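Beta-lactamase (Serratia marcescens, PDB 5GWA) probably hydrolyses beta-lactam antibiotics as a class A extended-spectrum beta-lactamase, captured here with the inhibitor avibactam. Local coordinates at residues His41-Gln46 against Tyr249-Ser254; Lys50-Leu55 against Val168-Lys173; Lys139-Lys144 against Asn160-Asp165. All coordinates share one frame; numbering follows the deposited sequence. Where two conformers were deposited one is given.

Contact 1 of 3, residues His41-Gln46 against Tyr249-Ser254. With NXL ((2S,5R)-1-formyl-5-[(sulfooxy)amino]piperidine-2-carboxamide), chain B.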
loop_
_atom_site.group_PDB
_atom_site.type_symbol
_atom_site.label_atom_id
_atom_site.label_comp_id
_atom_site.label_asym_id
_atom_site.label_seq_id
_atom_site.Cartn_x
_atom_site.Cartn_y
_atom_site.Cartn_z
ATOM N N HIS A 41 27.726 -5.131 -8.581
ATOM C CA HIS A 41 26.877 -5.650 -7.547
ATOM C C HIS A 41 25.495 -5.974 -8.071
ATOM O O HIS A 41 25.108 -5.518 -9.164
ATOM C CB HIS A 41 26.827 -4.645 -6.380
ATOM C CG HIS A 41 28.163 -4.371 -5.777
ATOM N ND1 HIS A 41 28.709 -5.170 -4.789
ATOM C CD2 HIS A 41 29.087 -3.426 -6.045
ATOM C CE1 HIS A 41 29.867 -4.667 -4.416
ATOM N NE2 HIS A 41 30.108 -3.591 -5.146
ATOM N N HIS A 42 24.730 -6.727 -7.274
ATOM C CA HIS A 42 23.351 -7.064 -7.606
ATOM C C HIS A 42 22.414 -6.258 -6.715
ATOM O O HIS A 42 22.491 -6.318 -5.499
ATOM C CB HIS A 42 23.111 -8.555 -7.430
ATOM C CG HIS A 42 23.792 -9.373 -8.473
ATOM N ND1 HIS A 42 23.682 -10.750 -8.550
ATOM C CD2 HIS A 42 24.567 -9.000 -9.510
ATOM C CE1 HIS A 42 24.349 -11.178 -9.605
ATOM N NE2 HIS A 42 24.890 -10.143 -10.209
ATOM N N TYR A 43 21.558 -5.464 -7.330
ATOM C CA TYR A 43 20.690 -4.577 -6.603
ATOM C C TYR A 43 19.255 -5.069 -6.692
ATOM O O TYR A 43 18.805 -5.467 -7.736
ATOM C CB TYR A 43 20.792 -3.200 -7.266
ATOM C CG TYR A 43 22.157 -2.582 -7.103
ATOM C CD1 TYR A 43 22.451 -1.817 -6.001
ATOM C CD2 TYR A 43 23.146 -2.780 -8.034
ATOM C CE1 TYR A 43 23.720 -1.334 -5.793
ATOM C CE2 TYR A 43 24.426 -2.310 -7.845
ATOM C CZ TYR A 43 24.704 -1.568 -6.726
ATOM O OH TYR A 43 25.969 -1.061 -6.536
ATOM N N PRO A 44 18.506 -4.982 -5.599
ATOM C CA PRO A 44 17.124 -5.370 -5.650
ATOM C C PRO A 44 16.308 -4.349 -6.427
ATOM O O PRO A 44 16.433 -3.143 -6.197
ATOM C CB PRO A 44 16.729 -5.436 -4.176
ATOM C CG PRO A 44 17.674 -4.508 -3.495
ATOM C CD PRO A 44 18.956 -4.619 -4.246
ATOM N N MET A 45 15.537 -4.841 -7.379
ATOM C CA MET A 45 14.822 -3.956 -8.310
ATOM C C MET A 45 13.573 -3.290 -7.692
ATOM O O MET A 45 13.192 -2.177 -8.116
ATOM C CB MET A 45 14.417 -4.716 -9.571
ATOM C CG MET A 45 15.576 -5.030 -10.458
ATOM S SD MET A 45 15.093 -5.677 -12.057
ATOM C CE MET A 45 14.674 -7.358 -11.647
ATOM N N GLN A 46 12.890 -4.008 -6.797
ATOM C CA GLN A 46 11.525 -3.710 -6.329
ATOM C C GLN A 46 10.686 -3.310 -7.535
ATOM O O GLN A 46 10.775 -3.985 -8.568
ATOM C CB GLN A 46 11.556 -2.653 -5.265
ATOM C CG GLN A 46 11.912 -3.165 -3.898
ATOM C CD GLN A 46 10.825 -4.015 -3.288
ATOM O OE1 GLN A 46 9.751 -4.194 -3.857
ATOM N NE2 GLN A 46 11.129 -4.607 -2.112
ATOM N N TYR A 249 20.295 2.886 -8.062
ATOM C CA TYR A 249 19.784 1.989 -7.035
ATOM C C TYR A 249 20.467 2.312 -5.715
ATOM O O TYR A 249 21.667 2.129 -5.580
ATOM C CB TYR A 249 20.095 0.518 -7.382
ATOM C CG TYR A 249 19.498 0.103 -8.681
ATOM C CD1 TYR A 249 20.153 0.331 -9.877
ATOM C CD2 TYR A 249 18.265 -0.543 -8.723
ATOM C CE1 TYR A 249 19.600 -0.067 -11.077
ATOM C CE2 TYR A 249 17.650 -0.824 -9.924
ATOM C CZ TYR A 249 18.307 -0.571 -11.076
ATOM O OH TYR A 249 17.675 -0.933 -12.226
ATOM N N VAL A 250 19.750 2.938 -4.777
ATOM C CA VAL A 250 20.287 3.148 -3.432
ATOM C C VAL A 250 19.888 1.966 -2.573
ATOM O O VAL A 250 18.703 1.772 -2.265
ATOM C CB VAL A 250 19.740 4.467 -2.823
ATOM C CG1 VAL A 250 20.312 4.677 -1.428
ATOM C CG2 VAL A 250 20.018 5.652 -3.723
ATOM N N SER A 251 20.854 1.084 -2.265
ATOM C CA SER A 251 20.517 -0.179 -1.634
ATOM C C SER A 251 21.101 -0.319 -0.240
ATOM O O SER A 251 22.075 0.329 0.082
ATOM C CB SER A 251 20.901 -1.375 -2.526
ATOM O OG SER A 251 22.307 -1.590 -2.531
ATOM N N ASP A 252 20.471 -1.187 0.548
ATOM C CA ASP A 252 20.898 -1.516 1.903
ATOM C C ASP A 252 21.337 -0.302 2.697
ATOM O O ASP A 252 22.475 -0.171 3.139
ATOM C CB ASP A 252 21.970 -2.595 1.839
ATOM C CG ASP A 252 21.430 -3.899 1.297
ATOM O OD1 ASP A 252 20.191 -4.073 1.251
ATOM O OD2 ASP A 252 22.262 -4.794 1.006
ATOM N N SER A 253 20.447 0.692 2.708
ATOM C CA SER A 253 20.779 1.980 3.228
ATOM C C SER A 253 20.365 2.163 4.681
ATOM O O SER A 253 19.259 1.827 5.079
ATOM C CB SER A 253 20.097 3.052 2.387
ATOM O OG SER A 253 20.381 4.349 2.876
ATOM N N SER A 254 21.318 2.681 5.437
ATOM C CA SER A 254 21.066 3.160 6.788
ATOM C C SER A 254 20.554 4.576 6.835
ATOM O O SER A 254 20.262 5.087 7.925
ATOM C CB SER A 254 22.362 3.020 7.612
ATOM O OG SER A 254 22.579 1.649 7.881
HETATM O OAC NXL B . 8.764 -0.729 -5.513
HETATM C CAN NXL B . 7.558 -0.792 -5.728
HETATM N N NXL B . 6.662 -0.735 -4.849
HETATM C CAJ NXL B . 5.276 -0.505 -5.197
HETATM C CA NXL B . 7.038 -0.732 -3.441
HETATM C C NXL B . 6.594 -1.919 -2.658
HETATM O O NXL B . 5.844 -2.754 -3.130
HETATM N NAA NXL B . 6.962 -1.914 -1.375
HETATM C CB NXL B . 6.523 0.534 -2.805
HETATM C CAH NXL B . 5.082 0.829 -3.147
HETATM C CAO NXL B . 4.844 0.835 -4.650
HETATM N NAK NXL B . 5.447 1.945 -5.417
HETATM O OAL NXL B . 6.482 2.546 -4.868
HETATM S SAR NXL B . 7.407 3.276 -5.848
HETATM O OAD NXL B . 6.961 4.632 -5.783
HETATM O OAE NXL B . 8.783 3.347 -5.503
HETATM O OAG NXL B . 7.387 2.328 -7.178
#
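Tyr43 packs on Tyr249 and Ser251 where two sheets of the class A beta-lactamase fold meet: strand 43-44 lies at the edge of a small three-stranded sheet, strand 243-253 within the five-stranded antiparallel one. With CG turned away from the carbonyl carbon and beside the backbone N (chi1 -67°), the Tyr43 ring is brought against Tyr249 and Ser251. Its CB lies 3.8 Å from Tyr249 CB. One atom further, Tyr43 CG comes within 3.7 Å of the same methylene. Next, Tyr43 CD1 meets two partners, Tyr249 CB at 3.6 Å and Ser251 OG at 3.5 Å. Tyr43 CE1 is also near Ser251 OG, whose hydrogen bond goes to Lys21 O. The phenol OH leaves the contact and bonds to Asn38 O. The two aromatic rings are nearly parallel, at 27°, but their centroids are 5.7 Å apart, so they are slid past one another with little overlap; the phenol of Tyr249 has its own partner, Thr167 OG1. Two residues beyond strand 43-44 the chain reaches the inhibitor pocket, where Gln46 CB stands 3.4 Å from atom OAC of the bound avibactam.

Contact 2 of 3, residues Lys50-Leu55 against Val168-Lys173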
loop_
_atom_site.group_PDB
_atom_site.type_symbol
_atom_site.label_atom_id
_atom_site.label_comp_id
_atom_site.label_asym_id
_atom_site.label_seq_id
_atom_site.Cartn_x
_atom_site.Cartn_y
_atom_site.Cartn_z
ATOM N N LYS A 50 8.616 -3.571 -13.028
ATOM C CA LYS A 50 7.329 -3.437 -13.723
ATOM C C LYS A 50 7.558 -2.885 -15.136
ATOM O O LYS A 50 6.692 -3.024 -16.010
ATOM C CB LYS A 50 6.360 -2.565 -12.933
ATOM C CG LYS A 50 5.944 -3.231 -11.618
ATOM C CD LYS A 50 5.292 -2.247 -10.658
ATOM C CE LYS A 50 5.046 -2.909 -9.319
ATOM N NZ LYS A 50 4.331 -2.005 -8.386
ATOM N N PHE A 51 8.669 -2.191 -15.350
ATOM C CA PHE A 51 9.070 -1.827 -16.721
ATOM C C PHE A 51 9.250 -3.070 -17.569
ATOM O O PHE A 51 8.671 -3.202 -18.668
ATOM C CB PHE A 51 10.351 -0.964 -16.676
ATOM C CG PHE A 51 10.989 -0.751 -18.024
ATOM C CD1 PHE A 51 10.318 -0.030 -18.995
ATOM C CD2 PHE A 51 12.241 -1.252 -18.303
ATOM C CE1 PHE A 51 10.894 0.211 -20.226
ATOM C CE2 PHE A 51 12.809 -1.051 -19.558
ATOM C CZ PHE A 51 12.124 -0.308 -20.512
ATOM N N HIS A 52 10.006 -4.015 -17.035
ATOM C CA HIS A 52 10.374 -5.229 -17.761
ATOM C C HIS A 52 9.068 -5.990 -18.012
ATOM O O HIS A 52 8.842 -6.536 -19.081
ATOM C CB HIS A 52 11.299 -6.089 -16.904
ATOM C CG HIS A 52 12.541 -5.384 -16.449
ATOM N ND1 HIS A 52 12.497 -4.268 -15.632
ATOM C CD2 HIS A 52 13.850 -5.697 -16.569
ATOM C CE1 HIS A 52 13.724 -3.881 -15.358
ATOM N NE2 HIS A 52 14.566 -4.727 -15.906
ATOM N N LEU A 53 8.227 -6.058 -16.983
ATOM C CA LEU A 53 6.928 -6.735 -17.108
ATOM C C LEU A 53 6.065 -6.129 -18.222
ATOM O O LEU A 53 5.545 -6.863 -19.088
ATOM C CB LEU A 53 6.217 -6.645 -15.754
ATOM C CG LEU A 53 4.762 -7.076 -15.769
ATOM C CD1 LEU A 53 4.604 -8.524 -16.199
ATOM C CD2 LEU A 53 4.126 -6.834 -14.416
ATOM N N ALA A 54 6.075 -4.809 -18.329
ATOM C CA ALA A 54 5.278 -4.094 -19.304
ATOM C C ALA A 54 5.788 -4.404 -20.713
ATOM O O ALA A 54 4.991 -4.633 -21.626
ATOM C CB ALA A 54 5.273 -2.623 -19.022
ATOM N N LEU A 55 7.099 -4.428 -20.875
ATOM C CA LEU A 55 7.689 -4.875 -22.157
ATOM C C LEU A 55 7.163 -6.236 -22.558
ATOM O O LEU A 55 6.720 -6.400 -23.702
ATOM C CB LEU A 55 9.212 -4.943 -22.079
ATOM C CG LEU A 55 9.952 -3.628 -21.866
ATOM C CD1 LEU A 55 11.426 -3.893 -21.678
ATOM C CD2 LEU A 55 9.756 -2.639 -22.986
ATOM N N VAL A 168 20.243 0.158 -17.997
ATOM C CA VAL A 168 20.328 1.186 -19.020
ATOM C C VAL A 168 20.527 0.584 -20.433
ATOM O O VAL A 168 20.025 1.161 -21.397
ATOM C CB VAL A 168 21.356 2.280 -18.738
ATOM C CG1 VAL A 168 20.992 3.092 -17.513
ATOM C CG2 VAL A 168 22.773 1.712 -18.655
ATOM N N GLN A 169 21.177 -0.566 -20.551
ATOM C CA GLN A 169 21.205 -1.304 -21.828
ATOM C C GLN A 169 19.799 -1.603 -22.302
ATOM O O GLN A 169 19.457 -1.376 -23.478
ATOM C CB GLN A 169 22.020 -2.577 -21.693
ATOM C CG GLN A 169 23.508 -2.311 -21.512
ATOM C CD GLN A 169 24.242 -3.473 -20.874
ATOM O OE1 GLN A 169 23.790 -4.620 -20.936
ATOM N NE2 GLN A 169 25.405 -3.190 -20.299
ATOM N N LEU A 170 18.982 -2.109 -21.382
ATOM C CA LEU A 170 17.596 -2.390 -21.714
ATOM C C LEU A 170 16.821 -1.141 -22.056
ATOM O O LEU A 170 15.949 -1.155 -22.964
ATOM C CB LEU A 170 16.945 -3.180 -20.581
ATOM C CG LEU A 170 15.491 -3.615 -20.766
ATOM C CD1 LEU A 170 15.444 -4.681 -21.862
ATOM C CD2 LEU A 170 14.879 -4.193 -19.487
ATOM N N LEU A 171 16.972 -0.082 -21.253
ATOM C CA LEU A 171 16.275 1.174 -21.525
ATOM C C LEU A 171 16.620 1.751 -22.894
ATOM O O LEU A 171 15.759 2.329 -23.556
ATOM C CB LEU A 171 16.580 2.213 -20.447
ATOM C CG LEU A 171 15.925 1.951 -19.098
ATOM C CD1 LEU A 171 16.633 2.734 -18.027
ATOM C CD2 LEU A 171 14.440 2.274 -19.076
ATOM N N LYS A 172 17.871 1.585 -23.319
ATOM C CA LYS A 172 18.305 2.077 -24.624
ATOM C C LYS A 172 17.734 1.266 -25.796
ATOM O O LYS A 172 17.195 1.874 -26.736
ATOM C CB LYS A 172 19.833 2.114 -24.675
ATOM C CG LYS A 172 20.404 2.561 -26.007
ATOM C CD LYS A 172 21.894 2.777 -25.893
ATOM C CE LYS A 172 22.502 3.265 -27.193
ATOM N NZ LYS A 172 23.837 3.885 -26.974
ATOM N N LYS A 173 17.699 -0.055 -25.661
ATOM C CA LYS A 173 17.034 -0.944 -26.639
ATOM C C LYS A 173 15.588 -0.514 -26.768
ATOM O O LYS A 173 15.033 -0.341 -27.860
ATOM C CB LYS A 173 17.102 -2.392 -26.183
ATOM C CG LYS A 173 18.491 -3.002 -26.264
ATOM C CD LYS A 173 18.440 -4.506 -26.056
ATOM C CE LYS A 173 19.826 -5.115 -26.082
ATOM N NZ LYS A 173 20.175 -5.450 -27.495
#
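Leu171 supplies the CH-pi part of the contact by placing its CD2 methyl over one face of the Phe51 ring. That methyl carbon is 4.0 Å from the ring centroid and 25° off the normal, a position displaced toward the rim; the nearest ring atom is Phe51 CE2, at 3.7 Å. Leu55 CG lies over the opposite face of the same ring, so neighbours from both helices hold it between them.

Leu170 carries most of the remaining apolar packing, dividing its two methyls among three residues. Leu170 CD2 touches Phe51 CE2 at 3.8 Å, the two side chains passing one another head to tail. Leu170 CD1 meets Leu55 CD1 tip to tip at 4.1 Å. This is helix-helix packing inside the helical domain of a class A beta-lactamase: helices 49-63 and 164-175 run in broadly the same direction, their local axes 37° apart and 11.9 Å from each other at closest approach, a wide separation that the large side chains bridge. On the far side of helix 49-63, Lys50 faces the inhibitor pocket.

The heteroaromatic contact is closer. With CG of Leu170 anti to the backbone N (chi1 -178°), the side chain reaches across and its CD2 lies 3.4 Å from His52 CD2, obliquely to the imidazole. Ile133 of helix 126-135 touches both His52 and Leu170.

Contact 3 of 3, residues Lys139-Lys144 against Asn160-Asp165. With NA (sodium ion), chain L; NA (sodium ion), chain K.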
loop_
_atom_site.group_PDB
_atom_site.type_symbol
_atom_site.label_atom_id
_atom_site.label_comp_id
_atom_site.label_asym_id
_atom_site.label_seq_id
_atom_site.Cartn_x
_atom_site.Cartn_y
_atom_site.Cartn_z
ATOM N N LYS A 139 21.996 -9.374 -20.335
ATOM C CA LYS A 139 22.343 -10.270 -19.250
ATOM C C LYS A 139 22.180 -9.533 -17.913
ATOM O O LYS A 139 22.007 -8.308 -17.896
ATOM C CB LYS A 139 23.776 -10.771 -19.392
ATOM C CG LYS A 139 24.037 -11.576 -20.659
ATOM C CD LYS A 139 25.375 -12.287 -20.569
ATOM C CE LYS A 139 25.476 -13.395 -21.596
ATOM N NZ LYS A 139 25.980 -12.841 -22.875
ATOM N N ASN A 140 22.295 -10.272 -16.824
ATOM C CA ASN A 140 22.418 -9.673 -15.468
ATOM C C ASN A 140 21.141 -9.022 -14.998
ATOM O O ASN A 140 21.178 -8.074 -14.188
ATOM C CB ASN A 140 23.578 -8.708 -15.359
ATOM C CG ASN A 140 24.900 -9.422 -15.174
ATOM O OD1 ASN A 140 24.937 -10.576 -14.732
ATOM N ND2 ASN A 140 25.944 -8.818 -15.641
ATOM N N ILE A 141 20.018 -9.622 -15.370
ATOM C CA ILE A 141 18.726 -9.316 -14.774
ATOM C C ILE A 141 18.079 -10.628 -14.351
ATOM O O ILE A 141 18.003 -11.567 -15.165
ATOM C CB ILE A 141 17.795 -8.572 -15.760
ATOM C CG1 ILE A 141 18.445 -7.259 -16.219
ATOM C CG2 ILE A 141 16.439 -8.269 -15.113
ATOM C CD1 ILE A 141 17.720 -6.488 -17.286
ATOM N N SER A 142 17.539 -10.655 -13.138
ATOM C CA SER A 142 16.886 -11.841 -12.589
ATOM C C SER A 142 15.479 -11.480 -12.163
ATOM O O SER A 142 15.298 -10.633 -11.284
ATOM C CB SER A 142 17.673 -12.387 -11.410
ATOM O OG SER A 142 16.972 -13.434 -10.758
ATOM N N ILE A 143 14.489 -12.137 -12.759
ATOM C CA ILE A 143 13.081 -11.928 -12.396
ATOM C C ILE A 143 12.527 -13.255 -11.894
ATOM O O ILE A 143 12.338 -14.209 -12.688
ATOM C CB ILE A 143 12.280 -11.323 -13.560
ATOM C CG1 ILE A 143 12.842 -9.932 -13.912
ATOM C CG2 ILE A 143 10.777 -11.291 -13.280
ATOM C CD1 ILE A 143 12.400 -9.353 -15.231
ATOM N N LYS A 144 12.193 -13.270 -10.605
ATOM C CA LYS A 144 11.877 -14.506 -9.904
ATOM C C LYS A 144 10.587 -14.459 -9.088
ATOM O O LYS A 144 10.102 -15.498 -8.675
ATOM C CB LYS A 144 13.037 -14.881 -9.023
ATOM C CG LYS A 144 14.311 -15.188 -9.799
ATOM C CD LYS A 144 14.240 -16.443 -10.625
ATOM C CE LYS A 144 15.416 -16.479 -11.603
ATOM N NZ LYS A 144 15.504 -17.796 -12.290
ATOM N N ASN A 160 14.900 -10.684 -7.099
ATOM C CA ASN A 160 14.609 -9.841 -8.245
ATOM C C ASN A 160 15.690 -8.765 -8.349
ATOM O O ASN A 160 15.534 -7.652 -7.845
ATOM C CB ASN A 160 13.267 -9.148 -8.088
ATOM C CG ASN A 160 12.097 -10.075 -8.228
ATOM O OD1 ASN A 160 12.100 -10.994 -9.038
ATOM N ND2 ASN A 160 11.058 -9.800 -7.501
ATOM N N TRP A 161 16.817 -9.125 -8.947
ATOM C CA TRP A 161 18.000 -8.271 -8.911
ATOM C C TRP A 161 18.461 -7.864 -10.284
ATOM O O TRP A 161 18.084 -8.480 -11.300
ATOM C CB TRP A 161 19.156 -8.969 -8.170
ATOM C CG TRP A 161 19.587 -10.313 -8.764
ATOM C CD1 TRP A 161 19.329 -11.550 -8.246
ATOM C CD2 TRP A 161 20.483 -10.525 -9.867
ATOM N NE1 TRP A 161 19.896 -12.525 -9.049
ATOM C CE2 TRP A 161 20.640 -11.920 -10.023
ATOM C CE3 TRP A 161 21.163 -9.679 -10.735
ATOM C CZ2 TRP A 161 21.403 -12.472 -11.056
ATOM C CZ3 TRP A 161 21.943 -10.244 -11.740
ATOM C CH2 TRP A 161 22.051 -11.625 -11.873
ATOM N N THR A 162 19.312 -6.848 -10.318
ATOM C CA THR A 162 19.873 -6.360 -11.551
ATOM C C THR A 162 21.236 -5.750 -11.328
ATOM O O THR A 162 21.516 -5.246 -10.231
ATOM C CB THR A 162 18.934 -5.303 -12.191
ATOM O OG1 THR A 162 19.330 -5.059 -13.542
ATOM C CG2 THR A 162 18.944 -4.006 -11.403
ATOM N N THR A 163 22.041 -5.693 -12.383
ATOM C CA THR A 163 23.113 -4.739 -12.406
ATOM C C THR A 163 22.597 -3.429 -12.987
ATOM O O THR A 163 21.632 -3.401 -13.717
ATOM C CB THR A 163 24.305 -5.187 -13.236
ATOM O OG1 THR A 163 23.900 -5.413 -14.583
ATOM C CG2 THR A 163 24.970 -6.436 -12.637
ATOM N N PRO A 164 23.225 -2.300 -12.628
ATOM C CA PRO A 164 22.656 -1.032 -13.143
ATOM C C PRO A 164 22.889 -0.837 -14.637
ATOM O O PRO A 164 22.072 -0.211 -15.322
ATOM C CB PRO A 164 23.347 0.055 -12.343
ATOM C CG PRO A 164 24.168 -0.620 -11.304
ATOM C CD PRO A 164 24.254 -2.095 -11.607
ATOM N N ASP A 165 24.025 -1.316 -15.143
ATOM C CA ASP A 165 24.309 -1.251 -16.561
ATOM C C ASP A 165 23.376 -2.116 -17.387
ATOM O O ASP A 165 22.926 -1.663 -18.430
ATOM C CB ASP A 165 25.790 -1.502 -16.872
ATOM C CG ASP A 165 26.310 -2.810 -16.328
ATOM O OD1 ASP A 165 26.010 -3.213 -15.192
ATOM O OD2 ASP A 165 27.094 -3.462 -17.052
HETATM NA NA NA L . 25.474 -6.084 -16.712
HETATM NA NA NA K . 27.815 -5.072 -14.319
HETATM O O HOH W 1 23.938 -6.575 -18.912
HETATM O O HOH W 2 30.315 -5.052 -15.432
HETATM O O HOH W 3 28.716 -7.602 -14.097
#
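The carbonyl oxygen of Asn140 is gripped from segment 160-165 by two donors of unequal strength. Thr163 N gives it a hydrogen bond of 3.1 Å, and Thr162 CA adds a CA-H...O contact at 3.4 Å. The segments then run antiparallel, as the edge strand 141-142 beside strand 161-162. Ser142 N bonds to Trp161 O at 2.9 Å, while the return bond from Trp161 N to Ser142 O is bent and weak. The pairing is finished by a side chain: Asn160 OD1 accepts Lys144 N at 2.8 Å and a nearly straight 173°, and Asn160 ND2 turns to Ala145 O.

On the sheet face that Ser142 and Trp161 share, Ser142 CB lies over the indole. It stands 3.4 Å from the centroid of the five-membered ring and 17° off the normal. Trp161 reaches this position because its CG sits between the backbone N and the carbonyl carbon (chi1 58°), folding the ring back over segment 139-144. Ser142 OG is hydrogen-bonded to Thr159 O, and His42 also stacks with the indole.

Thr163 is the N-cap of helix 164-175, with its OG1 accepting Ala166 N and donating to Asp165 OD1 from above the carboxylate plane. The same hydroxyl oxygen binds one sodium ion at 2.7 Å, and Asp165 OD1 binds another at 2.7 Å, a site shared with Glu39 O. Asn140 belongs to the first site; its ND2 is modelled 3.0 Å from the ion, and since an amide nitrogen is a poor sodium ligand the amide may be flipped. If both sites are occupied by sodium as modelled, the cations near Asp165 would probably favour its ionised form and would need its charge to lie so close together.

How the contacts relate
Contacts 1 and 3 share the three-stranded sheet, in which strand 161-162 lies between strands 43-44 and 141-142. Tyr43 N to Thr162 O at 2.9 Å and Met45 N to Asn160 O at 2.8 Å, both probable hydrogen bonds, join them; their centres are 11 Å apart. Contact 2 packs on the sheet side carrying Ile141, its centre about 11 Å from that of contact 3, and His52 CB meets Ile143 CD1 at 3.8 Å. Met45 ties contact 1 to contact 2 through SD, 4.0 Å from His52 NE2, although their centres are 18 Å apart. Avibactam touches Gln46 of contact 1 and Lys50 of contact 2, whereas the Asn160 side chain of contact 3 stays about 10 Å from it.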